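Local coordinates for germination protein (Bacillus megaterium, PDB 6O59), which probably takes part in sensing germinants as the A subunit of the spore germinant receptor GerK3, its N-terminal domain being the part in this structure, at residues Pro167-Glu172 against Thr185-His190; Val45-Ile50 against Ser103-Gly108; Asn38-Ala43 against Ile113-Asn118; Ser63-Asn68 against Glu80-Asp85; Met174-Val179 against Ile208-Ile213. All coordinates share one frame; numbering follows the deposited sequence.

Interaction 1. Residues Pro167-Glu172 against Thr185-His190; sequences PDLWLE and TLMYIH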
# COMPACT_ATOMS: atom_id res chain seq x y z
N PRO A 167 -7.02 -5.40 1.37
CA PRO A 167 -5.63 -5.75 1.71
C PRO A 167 -5.09 -6.82 0.75
O PRO A 167 -3.90 -7.10 0.77
CB PRO A 167 -5.73 -6.26 3.15
CG PRO A 167 -7.12 -6.71 3.31
CD PRO A 167 -7.98 -5.95 2.36
N ASP A 168 -5.97 -7.41 -0.09
CA ASP A 168 -5.60 -8.43 -1.07
C ASP A 168 -4.93 -7.81 -2.30
O ASP A 168 -4.34 -8.54 -3.11
CB ASP A 168 -6.81 -9.29 -1.46
CG ASP A 168 -7.21 -10.33 -0.41
OD1 ASP A 168 -6.41 -10.57 0.52
OD2 ASP A 168 -8.32 -10.91 -0.54
N LEU A 169 -4.97 -6.46 -2.42
CA LEU A 169 -4.26 -5.76 -3.49
C LEU A 169 -2.79 -5.73 -3.10
O LEU A 169 -2.40 -5.05 -2.14
CB LEU A 169 -4.82 -4.35 -3.75
CG LEU A 169 -4.10 -3.52 -4.83
CD1 LEU A 169 -3.99 -4.27 -6.16
CD2 LEU A 169 -4.82 -2.20 -5.05
N TRP A 170 -2.01 -6.56 -3.79
CA TRP A 170 -0.59 -6.71 -3.50
C TRP A 170 0.27 -5.97 -4.54
O TRP A 170 0.02 -6.08 -5.74
CB TRP A 170 -0.24 -8.20 -3.40
CG TRP A 170 -0.81 -8.88 -2.19
CD1 TRP A 170 -1.64 -8.34 -1.24
CD2 TRP A 170 -0.61 -10.25 -1.80
NE1 TRP A 170 -1.97 -9.28 -0.30
CE2 TRP A 170 -1.35 -10.47 -0.62
CE3 TRP A 170 0.14 -11.31 -2.34
CZ2 TRP A 170 -1.35 -11.69 0.05
CZ3 TRP A 170 0.13 -12.54 -1.68
CH2 TRP A 170 -0.61 -12.72 -0.50
N LEU A 171 1.21 -5.12 -4.04
CA LEU A 171 2.14 -4.26 -4.80
C LEU A 171 3.58 -4.77 -4.66
O LEU A 171 4.04 -4.94 -3.53
CB LEU A 171 2.04 -2.80 -4.32
CG LEU A 171 0.90 -1.90 -4.85
CD1 LEU A 171 -0.48 -2.38 -4.44
CD2 LEU A 171 1.04 -0.50 -4.30
N GLU A 172 4.27 -5.02 -5.79
CA GLU A 172 5.61 -5.60 -5.91
C GLU A 172 6.48 -4.62 -6.68
O GLU A 172 6.21 -4.35 -7.85
CB GLU A 172 5.50 -6.96 -6.62
CG GLU A 172 6.70 -7.86 -6.43
CD GLU A 172 6.70 -9.10 -7.31
OE1 GLU A 172 5.62 -9.72 -7.49
OE2 GLU A 172 7.79 -9.45 -7.82
N THR A 185 6.51 -0.69 -10.39
CA THR A 185 5.66 -1.32 -9.38
C THR A 185 4.55 -2.10 -10.11
O THR A 185 3.83 -1.57 -10.95
CB THR A 185 5.16 -0.33 -8.31
OG1 THR A 185 6.28 0.09 -7.53
CG2 THR A 185 4.13 -0.96 -7.37
N LEU A 186 4.46 -3.39 -9.78
CA LEU A 186 3.50 -4.37 -10.27
C LEU A 186 2.32 -4.51 -9.27
O LEU A 186 2.56 -4.53 -8.06
CB LEU A 186 4.27 -5.70 -10.40
CG LEU A 186 3.60 -6.87 -11.12
CD1 LEU A 186 4.63 -7.68 -11.85
CD2 LEU A 186 2.89 -7.79 -10.13
N MET A 187 1.09 -4.63 -9.76
CA MET A 187 -0.14 -4.77 -8.97
C MET A 187 -1.00 -5.94 -9.43
O MET A 187 -1.18 -6.13 -10.64
CB MET A 187 -1.00 -3.51 -9.10
CG MET A 187 -0.85 -2.53 -8.02
SD MET A 187 -1.98 -1.20 -8.49
CE MET A 187 -1.23 0.15 -7.65
N TYR A 188 -1.64 -6.64 -8.48
CA TYR A 188 -2.60 -7.72 -8.73
C TYR A 188 -3.40 -7.96 -7.46
O TYR A 188 -2.89 -7.70 -6.37
CB TYR A 188 -1.90 -9.01 -9.22
CG TYR A 188 -0.99 -9.66 -8.20
CD1 TYR A 188 0.33 -9.24 -8.03
CD2 TYR A 188 -1.44 -10.72 -7.41
CE1 TYR A 188 1.16 -9.83 -7.08
CE2 TYR A 188 -0.62 -11.32 -6.46
CZ TYR A 188 0.68 -10.88 -6.30
OH TYR A 188 1.49 -11.48 -5.35
N ILE A 189 -4.65 -8.47 -7.59
CA ILE A 189 -5.44 -8.78 -6.42
C ILE A 189 -5.27 -10.27 -6.15
O ILE A 189 -5.76 -11.11 -6.92
CB ILE A 189 -6.95 -8.35 -6.46
CG1 ILE A 189 -7.10 -6.83 -6.71
CG2 ILE A 189 -7.68 -8.76 -5.16
CD1 ILE A 189 -8.53 -6.35 -7.03
N HIS A 190 -4.54 -10.58 -5.07
CA HIS A 190 -4.30 -11.93 -4.59
C HIS A 190 -5.64 -12.66 -4.36
O HIS A 190 -6.51 -12.15 -3.67
CB HIS A 190 -3.48 -11.86 -3.29
CG HIS A 190 -3.45 -13.15 -2.55
ND1 HIS A 190 -2.60 -14.16 -2.92
CD2 HIS A 190 -4.19 -13.57 -1.50
CE1 HIS A 190 -2.84 -15.16 -2.09
NE2 HIS A 190 -3.80 -14.85 -1.22

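Interaction 2. Residues Val45-Ile50 against Ser103-Gly108; sequences VYIEGI and SSLMSG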
# COMPACT_ATOMS: atom_id res chain seq x y z
N VAL A 45 1.55 2.33 11.62
CA VAL A 45 1.36 1.59 10.38
C VAL A 45 0.37 2.38 9.53
O VAL A 45 -0.75 2.63 9.97
CB VAL A 45 0.91 0.11 10.56
CG1 VAL A 45 0.86 -0.62 9.22
CG2 VAL A 45 1.83 -0.65 11.52
N TYR A 46 0.78 2.75 8.30
CA TYR A 46 -0.08 3.49 7.37
C TYR A 46 0.29 3.22 5.90
O TYR A 46 1.44 2.86 5.61
CB TYR A 46 -0.01 5.00 7.68
CG TYR A 46 1.34 5.64 7.45
CD1 TYR A 46 2.33 5.60 8.44
CD2 TYR A 46 1.63 6.31 6.27
CE1 TYR A 46 3.58 6.19 8.23
CE2 TYR A 46 2.88 6.88 6.04
CZ TYR A 46 3.85 6.83 7.03
OH TYR A 46 5.07 7.42 6.81
N ILE A 47 -0.67 3.42 4.98
CA ILE A 47 -0.45 3.31 3.52
C ILE A 47 -0.03 4.69 3.01
O ILE A 47 -0.77 5.68 3.14
CB ILE A 47 -1.66 2.74 2.70
CG1 ILE A 47 -2.08 1.34 3.16
CG2 ILE A 47 -1.37 2.72 1.21
CD1 ILE A 47 -3.36 0.96 2.62
N GLU A 48 1.16 4.74 2.39
CA GLU A 48 1.79 5.89 1.78
C GLU A 48 0.86 6.60 0.77
O GLU A 48 0.24 5.95 -0.09
CB GLU A 48 3.05 5.40 1.04
CG GLU A 48 4.37 6.05 1.43
CD GLU A 48 5.60 5.32 0.90
OE1 GLU A 48 5.51 4.71 -0.20
OE2 GLU A 48 6.65 5.36 1.58
N GLY A 49 0.80 7.92 0.89
CA GLY A 49 0.10 8.80 -0.03
C GLY A 49 -1.41 8.91 0.04
O GLY A 49 -1.98 9.67 -0.74
N ILE A 50 -2.07 8.15 0.92
CA ILE A 50 -3.54 8.22 1.04
C ILE A 50 -3.90 8.71 2.44
O ILE A 50 -5.01 8.47 2.94
CB ILE A 50 -4.26 6.88 0.66
CG1 ILE A 50 -3.82 5.70 1.57
CG2 ILE A 50 -4.07 6.56 -0.82
CD1 ILE A 50 -4.84 4.70 1.74
N SER A 103 -9.42 -3.06 7.32
CA SER A 103 -10.30 -2.15 6.58
C SER A 103 -9.96 -0.69 6.89
O SER A 103 -9.98 0.12 5.96
CB SER A 103 -11.77 -2.43 6.88
OG SER A 103 -12.19 -1.68 8.00
N SER A 104 -9.61 -0.37 8.15
CA SER A 104 -9.27 1.00 8.54
C SER A 104 -7.92 1.41 7.88
O SER A 104 -7.79 2.53 7.35
CB SER A 104 -9.24 1.14 10.05
OG SER A 104 -7.95 1.33 10.59
N LEU A 105 -6.95 0.48 7.86
CA LEU A 105 -5.66 0.68 7.23
C LEU A 105 -5.85 0.99 5.73
O LEU A 105 -5.30 1.98 5.24
CB LEU A 105 -4.79 -0.58 7.43
CG LEU A 105 -3.40 -0.60 6.77
CD1 LEU A 105 -2.43 0.26 7.51
CD2 LEU A 105 -2.86 -2.00 6.73
N MET A 106 -6.67 0.17 5.02
CA MET A 106 -6.93 0.31 3.58
C MET A 106 -7.71 1.58 3.25
O MET A 106 -7.63 2.07 2.12
CB MET A 106 -7.67 -0.92 3.01
CG MET A 106 -6.95 -2.30 3.19
SD MET A 106 -5.13 -2.33 3.31
CE MET A 106 -4.70 -2.19 1.65
N SER A 107 -8.43 2.13 4.23
CA SER A 107 -9.23 3.34 4.05
C SER A 107 -8.43 4.63 4.39
O SER A 107 -9.02 5.70 4.57
CB SER A 107 -10.50 3.24 4.90
OG SER A 107 -10.15 3.37 6.26
N GLY A 108 -7.11 4.52 4.46
CA GLY A 108 -6.26 5.66 4.75
C GLY A 108 -6.12 6.08 6.19
O GLY A 108 -5.76 7.23 6.44

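Interaction 3. Residues Asn38-Ala43 against Ile113-Asn118; sequences NSLAAA and IVDGIN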
# COMPACT_ATOMS: atom_id res chain seq x y z
N ASN A 38 12.10 4.42 27.81
CA ASN A 38 11.81 4.02 26.42
C ASN A 38 11.81 2.48 26.31
O ASN A 38 12.40 1.90 25.40
CB ASN A 38 12.79 4.68 25.43
CG ASN A 38 12.65 6.17 25.39
OD1 ASN A 38 11.74 6.73 24.76
ND2 ASN A 38 13.53 6.87 26.10
N SER A 39 11.15 1.83 27.29
CA SER A 39 11.03 0.38 27.44
C SER A 39 9.91 -0.19 26.56
O SER A 39 10.01 -1.35 26.14
CB SER A 39 10.75 0.03 28.89
OG SER A 39 9.49 0.52 29.32
N LEU A 40 8.85 0.59 26.33
CA LEU A 40 7.71 0.11 25.59
C LEU A 40 7.82 0.41 24.10
O LEU A 40 7.79 1.56 23.70
CB LEU A 40 6.44 0.71 26.19
CG LEU A 40 5.14 -0.05 25.97
CD1 LEU A 40 5.18 -1.43 26.58
CD2 LEU A 40 4.00 0.72 26.56
N ALA A 41 7.93 -0.65 23.29
CA ALA A 41 7.99 -0.54 21.84
C ALA A 41 6.60 -0.29 21.28
O ALA A 41 5.63 -0.88 21.76
CB ALA A 41 8.57 -1.81 21.24
N ALA A 42 6.51 0.59 20.28
CA ALA A 42 5.27 0.92 19.58
C ALA A 42 5.55 1.10 18.10
O ALA A 42 6.71 1.21 17.70
CB ALA A 42 4.65 2.18 20.18
N ALA A 43 4.50 1.09 17.27
CA ALA A 43 4.65 1.28 15.82
C ALA A 43 3.48 2.04 15.21
O ALA A 43 2.34 1.89 15.67
CB ALA A 43 4.79 -0.07 15.12
N ILE A 113 0.08 0.70 17.13
CA ILE A 113 0.21 -0.61 17.77
C ILE A 113 1.26 -0.52 18.89
O ILE A 113 2.35 0.01 18.66
CB ILE A 113 0.53 -1.70 16.71
CG1 ILE A 113 -0.38 -1.54 15.45
CG2 ILE A 113 0.45 -3.12 17.32
CD1 ILE A 113 -0.32 -2.62 14.39
N VAL A 114 0.92 -0.99 20.10
CA VAL A 114 1.79 -0.95 21.28
C VAL A 114 2.12 -2.40 21.73
O VAL A 114 1.26 -3.29 21.71
CB VAL A 114 1.17 -0.07 22.41
CG1 VAL A 114 2.09 0.02 23.62
CG2 VAL A 114 0.83 1.34 21.89
N ASP A 115 3.41 -2.61 22.13
CA ASP A 115 4.13 -3.83 22.51
C ASP A 115 3.29 -4.98 23.01
O ASP A 115 3.56 -6.11 22.59
CB ASP A 115 5.22 -3.56 23.55
CG ASP A 115 6.41 -4.53 23.52
OD1 ASP A 115 6.33 -5.58 22.81
OD2 ASP A 115 7.44 -4.24 24.20
N GLY A 116 2.36 -4.74 23.92
CA GLY A 116 1.54 -5.82 24.46
C GLY A 116 0.10 -5.49 24.75
O GLY A 116 -0.46 -6.04 25.70
N ILE A 117 -0.48 -4.57 23.99
CA ILE A 117 -1.85 -4.12 24.34
C ILE A 117 -2.91 -5.00 23.68
O ILE A 117 -3.91 -5.25 24.36
CB ILE A 117 -2.04 -2.63 24.08
CG1 ILE A 117 -1.84 -1.83 25.37
CG2 ILE A 117 -3.40 -2.38 23.49
CD1 ILE A 117 -0.62 -0.97 25.37
N ASN A 118 -2.74 -5.37 22.41
CA ASN A 118 -3.68 -6.26 21.66
C ASN A 118 -4.95 -5.54 21.18
O ASN A 118 -5.83 -6.22 20.64
CB ASN A 118 -3.81 -7.67 22.26
CG ASN A 118 -5.17 -8.00 22.81
OD1 ASN A 118 -5.96 -7.12 23.13
ND2 ASN A 118 -5.46 -9.28 22.94

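Interaction 4. Residues Ser63-Asn68 against Glu80-Asp85; sequences SLMKDN and ELISED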
# COMPACT_ATOMS: atom_id res chain seq x y z
N SER A 63 7.94 12.32 20.44
CA SER A 63 7.38 12.16 21.80
C SER A 63 7.00 13.54 22.35
O SER A 63 7.69 14.09 23.22
CB SER A 63 8.34 11.40 22.72
OG SER A 63 7.65 10.92 23.86
N LEU A 64 5.93 14.13 21.78
CA LEU A 64 5.48 15.49 22.07
C LEU A 64 4.43 15.58 23.20
O LEU A 64 3.91 16.67 23.46
CB LEU A 64 4.95 16.13 20.77
CG LEU A 64 5.86 17.15 20.01
CD1 LEU A 64 7.34 16.76 20.03
CD2 LEU A 64 5.39 17.35 18.59
N MET A 65 4.21 14.47 23.93
CA MET A 65 3.28 14.39 25.06
C MET A 65 3.83 15.11 26.33
O MET A 65 3.23 16.09 26.77
CB MET A 65 2.96 12.91 25.35
CG MET A 65 1.96 12.70 26.47
SD MET A 65 2.01 11.01 27.12
CE MET A 65 0.56 10.36 26.40
N LYS A 66 4.95 14.59 26.91
CA LYS A 66 5.64 14.99 28.17
C LYS A 66 5.43 16.50 28.59
O LYS A 66 5.71 17.39 27.78
CB LYS A 66 7.15 14.63 28.13
CG LYS A 66 8.04 15.45 27.18
CD LYS A 66 9.01 14.61 26.36
CE LYS A 66 9.97 15.49 25.60
NZ LYS A 66 10.60 14.80 24.46
N ASP A 67 4.95 16.81 29.83
CA ASP A 67 4.53 15.94 30.95
C ASP A 67 3.28 15.09 30.59
O ASP A 67 2.66 15.31 29.54
CB ASP A 67 4.23 16.82 32.18
CG ASP A 67 3.54 16.10 33.33
OD1 ASP A 67 4.24 15.46 34.14
OD2 ASP A 67 2.29 16.16 33.41
N ASN A 68 2.93 14.14 31.50
CA ASN A 68 1.84 13.14 31.50
C ASN A 68 2.38 11.80 30.99
O ASN A 68 1.72 10.77 31.15
CB ASN A 68 0.57 13.57 30.76
CG ASN A 68 -0.53 13.97 31.71
OD1 ASN A 68 -0.34 14.75 32.65
ND2 ASN A 68 -1.72 13.43 31.47
N GLU A 80 -4.64 4.34 25.70
CA GLU A 80 -5.72 5.23 26.11
C GLU A 80 -5.17 6.61 26.52
O GLU A 80 -5.76 7.63 26.17
CB GLU A 80 -6.55 4.59 27.24
CG GLU A 80 -7.84 3.91 26.76
CD GLU A 80 -7.79 2.66 25.88
OE1 GLU A 80 -6.70 2.05 25.76
OE2 GLU A 80 -8.85 2.29 25.33
N LEU A 81 -4.02 6.65 27.20
CA LEU A 81 -3.38 7.91 27.60
C LEU A 81 -2.92 8.71 26.38
O LEU A 81 -3.08 9.93 26.35
CB LEU A 81 -2.17 7.62 28.52
CG LEU A 81 -2.29 7.98 30.00
CD1 LEU A 81 -2.15 9.48 30.26
CD2 LEU A 81 -3.52 7.36 30.65
N ILE A 82 -2.38 8.00 25.36
CA ILE A 82 -1.90 8.60 24.11
C ILE A 82 -3.09 9.08 23.30
O ILE A 82 -3.02 10.17 22.72
CB ILE A 82 -1.00 7.60 23.32
CG1 ILE A 82 0.44 7.55 23.93
CG2 ILE A 82 -0.95 7.93 21.82
CD1 ILE A 82 1.40 6.40 23.43
N SER A 83 -4.19 8.29 23.28
CA SER A 83 -5.41 8.61 22.53
C SER A 83 -6.00 9.96 22.94
O SER A 83 -6.49 10.67 22.06
CB SER A 83 -6.46 7.50 22.66
OG SER A 83 -7.21 7.54 23.86
N GLU A 84 -5.87 10.36 24.22
CA GLU A 84 -6.37 11.64 24.75
C GLU A 84 -5.79 12.86 24.03
O GLU A 84 -6.44 13.90 24.00
CB GLU A 84 -6.07 11.76 26.25
CG GLU A 84 -7.01 10.95 27.12
CD GLU A 84 -6.75 11.02 28.61
OE1 GLU A 84 -5.80 11.73 29.02
OE2 GLU A 84 -7.49 10.35 29.37
N ASP A 85 -4.57 12.72 23.46
CA ASP A 85 -3.89 13.75 22.67
C ASP A 85 -4.20 13.61 21.20
O ASP A 85 -4.41 14.62 20.54
CB ASP A 85 -2.36 13.70 22.88
CG ASP A 85 -1.89 14.27 24.20
OD1 ASP A 85 -2.68 15.00 24.85
OD2 ASP A 85 -0.74 13.99 24.59

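Interaction 5. Residues Met174-Val179 against Ile208-Ile213; sequences MKIGRV and IDIDSI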
# COMPACT_ATOMS: atom_id res chain seq x y z
N MET A 174 10.09 -3.45 -8.33
CA MET A 174 11.24 -4.09 -8.97
C MET A 174 11.97 -3.09 -9.87
O MET A 174 11.48 -1.98 -10.12
CB MET A 174 10.86 -5.40 -9.72
CG MET A 174 9.87 -5.22 -10.85
SD MET A 174 8.93 -6.73 -11.20
CE MET A 174 10.23 -7.78 -12.01
N LYS A 175 13.19 -3.46 -10.30
CA LYS A 175 14.06 -2.68 -11.16
C LYS A 175 14.27 -3.47 -12.43
O LYS A 175 14.94 -4.49 -12.42
CB LYS A 175 15.39 -2.34 -10.45
CG LYS A 175 15.25 -1.17 -9.49
CD LYS A 175 16.53 -0.87 -8.74
CE LYS A 175 16.31 -0.03 -7.49
NZ LYS A 175 16.09 1.41 -7.76
N ILE A 176 13.60 -3.04 -13.49
CA ILE A 176 13.69 -3.69 -14.79
C ILE A 176 14.44 -2.76 -15.74
O ILE A 176 14.48 -1.56 -15.51
CB ILE A 176 12.29 -4.09 -15.34
CG1 ILE A 176 11.42 -2.85 -15.62
CG2 ILE A 176 11.59 -5.06 -14.38
CD1 ILE A 176 10.47 -3.00 -16.74
N GLY A 177 15.03 -3.32 -16.78
CA GLY A 177 15.75 -2.55 -17.77
C GLY A 177 16.85 -3.34 -18.43
O GLY A 177 17.54 -4.13 -17.76
N ARG A 178 17.03 -3.11 -19.75
CA ARG A 178 18.05 -3.79 -20.54
C ARG A 178 19.44 -3.19 -20.26
O ARG A 178 20.29 -3.89 -19.70
CB ARG A 178 17.70 -3.77 -22.03
CG ARG A 178 18.58 -4.73 -22.84
CD ARG A 178 18.16 -4.90 -24.29
NE ARG A 178 18.18 -3.63 -25.02
CZ ARG A 178 19.22 -3.14 -25.67
NH1 ARG A 178 20.38 -3.79 -25.69
NH2 ARG A 178 19.13 -1.98 -26.31
N VAL A 179 19.66 -1.90 -20.62
CA VAL A 179 20.96 -1.22 -20.45
C VAL A 179 21.09 -0.62 -19.03
O VAL A 179 22.06 -0.90 -18.32
CB VAL A 179 21.22 -0.16 -21.56
CG1 VAL A 179 22.58 0.49 -21.40
CG2 VAL A 179 21.08 -0.78 -22.96
N ILE A 208 12.29 -7.89 -19.73
CA ILE A 208 11.69 -7.08 -20.80
C ILE A 208 12.57 -5.86 -21.13
O ILE A 208 13.27 -5.33 -20.25
CB ILE A 208 10.22 -6.64 -20.44
CG1 ILE A 208 9.38 -6.38 -21.72
CG2 ILE A 208 10.16 -5.44 -19.47
CD1 ILE A 208 7.85 -6.15 -21.50
N ASP A 209 12.53 -5.44 -22.41
CA ASP A 209 13.16 -4.21 -22.88
C ASP A 209 12.02 -3.21 -22.96
O ASP A 209 11.41 -2.99 -24.01
CB ASP A 209 13.90 -4.40 -24.21
CG ASP A 209 14.70 -3.20 -24.70
OD1 ASP A 209 14.62 -2.12 -24.05
OD2 ASP A 209 15.41 -3.33 -25.72
N ILE A 210 11.67 -2.67 -21.78
CA ILE A 210 10.56 -1.76 -21.56
C ILE A 210 10.63 -0.52 -22.47
O ILE A 210 9.58 -0.04 -22.90
CB ILE A 210 10.47 -1.39 -20.05
CG1 ILE A 210 9.11 -0.72 -19.69
CG2 ILE A 210 11.67 -0.57 -19.56
CD1 ILE A 210 7.89 -1.50 -20.09
N ASP A 211 11.82 -0.04 -22.78
CA ASP A 211 12.01 1.14 -23.61
C ASP A 211 11.54 0.85 -25.04
O ASP A 211 10.71 1.59 -25.56
CB ASP A 211 13.47 1.59 -23.56
CG ASP A 211 13.93 1.94 -22.16
OD1 ASP A 211 14.38 1.02 -21.44
OD2 ASP A 211 13.84 3.14 -21.79
N SER A 212 12.01 -0.27 -25.62
CA SER A 212 11.66 -0.75 -26.95
C SER A 212 10.14 -1.05 -27.04
O SER A 212 9.48 -0.65 -28.01
CB SER A 212 12.49 -1.99 -27.28
OG SER A 212 11.92 -2.77 -28.32
N ILE A 213 9.59 -1.72 -26.00
CA ILE A 213 8.18 -2.08 -25.90
C ILE A 213 7.33 -0.81 -25.93
O ILE A 213 6.39 -0.73 -26.73
CB ILE A 213 7.90 -2.94 -24.63
CG1 ILE A 213 8.42 -4.40 -24.77
CG2 ILE A 213 6.43 -2.91 -24.20
CD1 ILE A 213 7.78 -5.33 -25.91
O HOH W 1 14.61 -6.01 -17.66

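Interaction 1. Residues Pro167-Glu172 against Thr185-His190
Trp-170 and His-190 run side by side with their rings in an offset stack: the imidazole and the six-membered ring of the indole have centroids 4.0 Å apart and planes inclined by only 9°. In His-190 a chi1 of 167° sets CG anti to the backbone N and lays the imidazole over the indole; His-190 CB also lies over the centre of the same Trp-170 ring in a CH-pi contact, 3.6 Å from the centroid. Tyr-188 meets the indole at its rim instead; its OH is near the indole plane, 3.3 Å from Trp-170 CE3, while Trp-170 CB sits above one face of the phenol ring, off centre. Trp-170 and Tyr-188 share one face of the beta hairpin 169-176/182-189, which begins a five-stranded antiparallel sheet with 169-176 outermost, and His-190 follows just past the end of the second strand. Trp-170 and Tyr-188 form a hydrogen-bonded pair (Trp-170 N to Tyr-188 O, 3.0 Å), and so do Glu-172 and Leu-186 (Leu-186 N to Glu-172 O, 2.8 Å). Glu-172 OE1 turns to a salt bridge with Arg-202. On the opposite face Leu-171 lies alongside Met-187, CD1 of the leucine 3.6 Å from CG of the methionine, with Leu-157 and Leu-247 of two helices packed against Met-187.

Interaction 2. Residues Val45-Ile50 against Ser103-Gly108
Ile-47 reaches from the end of its strand to the last turn of helix 98-106, where Leu-105 and Met-106 receive it. Its CB already faces the helix, and with CG1 anti to the carbonyl carbon (chi1 -59°) the longer branch carries on across. CG1 comes 4.3 Å from Leu-105 CG and 3.9 Å from Leu-105 O. The terminal CD1 goes further: it lies 3.4 Å from Leu-105 O and 3.6 Å from Met-106 CE. Met-106 starts out away from the strand, but its chain bends at chi2 and chi3 and brings SD and CE back across Ile-47 at about a right angle. Leu-105 sends CD1 to Val-45 CG1, 3.8 Å off. Beyond the type II turn that runs from Ile-47 to Ile-50, Ile-50 CD1 settles against the backbone of Gly-108, 3.5 Å from its CA. Gly-108, with positive phi, is the C-prime residue of the Schellman motif that closes the helix. No hydrogen bond joins the two segments. Strand 27-34 borders the contact through Ile-27, which touches Val-45 and Ile-47; Leu-111 of strand 110-114 packs on Leu-105, and helix 153-163 brings Arg-161 to both Ile-47 and Met-106.

Interaction 3. Residues Asn38-Ala43 against Ile113-Asn118
Asp-115 and Leu-40 meet where strands 40-47 and 110-114 begin to part, and with Ile-113 they bury the most surface here. The aspartate stands just past the end of its strand. Its backbone N donates to Ala-41 O at 2.8 Å, and its CB passes close to that same oxygen while taking Leu-40 CD1 at 3.7 Å. With CG anti to the backbone N (chi1 -152°), the carboxylate is carried alongside Ala-41, leaving OD2 4.0 Å from Ala-41 CB. Leu-40 divides its two methyls between neighbours: CD1 goes to Asp-115, while CD2 lies 3.6 Å from Val-114 CG1, the leucine and valine side chains crossing at about a right angle. Ile-113 is held mainly through its backbone. It forms an antiparallel hydrogen-bonded pair with Ala-43, Ile-113 N giving to Ala-43 O at 2.9 Å and Ala-43 N giving to Ile-113 O at 2.8 Å. The side chains of this pair face helix 10-20, where Leu-10 touches both and Ile-17 adds to Ile-113. Ala-42 and Val-114, the next pair along, are non-hydrogen-bonded and turn to the other face, on which Leu-79 of helix 78-86 covers Val-114. These are the second and third strands across a five-stranded antiparallel sheet. After Val-114 the chain turns off, Ile-117 N bonding back to Val-114 O. Because backbone hydrogen bonds hold the two segments, their pairing should depend little on side-chain identity, while the apolar side chains serve packing against helices 10-20 and 78-86; the carboxylate of Asp-115 makes no hydrogen bond to 38-43.

Interaction 4. Residues Ser63-Asn68 against Glu80-Asp85
Met-65 puts its terminal methyl against Ile-82 and Leu-81 on one flank of helix 78-86. CE lies 3.7 Å from Ile-82 CG1 and equally 3.7 Å from Leu-81 O, a backbone carbonyl of the helix. The methionine gets there by leaving its loop with CG anti to the backbone N (chi1 -177°), running on almost straight through SD, and bending only at the last bond. Nearer the root of the side chain, Met-65 CG rests 3.5 Å from Asp-85 OD2, the two side chains crossing at about a right angle. Leu-81 turns its CD1 to the last residue of segment 63-68, coming 4.2 Å from Asn-68 O. In the second shell, Asp-85 OD2 is hydrogen-bonded to Tyr-59 OH, which fixes the carboxylate beside the methionine; the same tyrosine touches Met-65 and Ile-82. The loop itself is gathered by Gln-69, whose OE1 bonds both Ser-63 OG and Lys-66 N. The contact lies near the surface: segment 63-68 leaves helix 54-62 through a Schellman motif at Ser-63, Tyr-59 and Leu-60 of that helix close over Ile-82, and another side of helix 78-86 rests on Phe-94 of strand 91-95 through Glu-80 and Ser-83.

Interaction 5. Residues Met174-Val179 against Ile208-Ile213
The N-cap residue of helix 210-215, Asp-209, is met by Arg-178 in a salt bridge through one nitrogen, Arg-178 NE donating to Asp-209 OD2 at 2.9 Å. The approach is not coplanar: the guanidinium and carboxylate planes are 56° apart, and NE reaches OD2 from above the carboxylate plane. Arg-178 starts out extended and bends at chi3 (59°), which brings NE to the aspartate; CD follows, 3.5 Å from the same OD2. Arg-178 belongs to the turn that links strands 169-176 and 182-189, so the bridge ties the hairpin tip to the start of the helix that comes after helix 195-206. One step back, a water spans the two backbones, accepting from Gly-177 N at 2.9 Å and donating to Ile-208 O at 3.0 Å. Below the polar pair the contact becomes aliphatic. Ile-176 CD1 touches two isoleucines of the other segment, 3.7 Å from Ile-208 CG2 and 3.7 Å from Ile-210 CB; the Ile-176 side chain runs alongside that of Ile-208 and at about a right angle to that of Ile-210. Val-184 of the partner strand packs on Ile-176, and Lys-206 NZ bonds to Lys-175 O.

Overall arrangement
The chain holds two antiparallel sheets with the same strand order, 1-2-4-5-3, and the contacts are distributed around them. Interactions 2 and 3 share strand 40-47 of the first sheet and touch directly, Val-45 CG2 being 4.1 Å from Ile-113 CD1; interaction 4 sits farther out, its centre about 14 Å from that of interaction 3. Interactions 1 and 5 share strand 169-176 of the second sheet, with centres about 21 Å apart. Interactions 1 and 2, one from each sheet's surroundings, touch at Met-106 CG and Pro-167 N, 3.6 Å apart. Interactions 4 and 5 lie on opposite sides of the chain's centre, about 49 Å between centres. No ligand site is defined among these contacts.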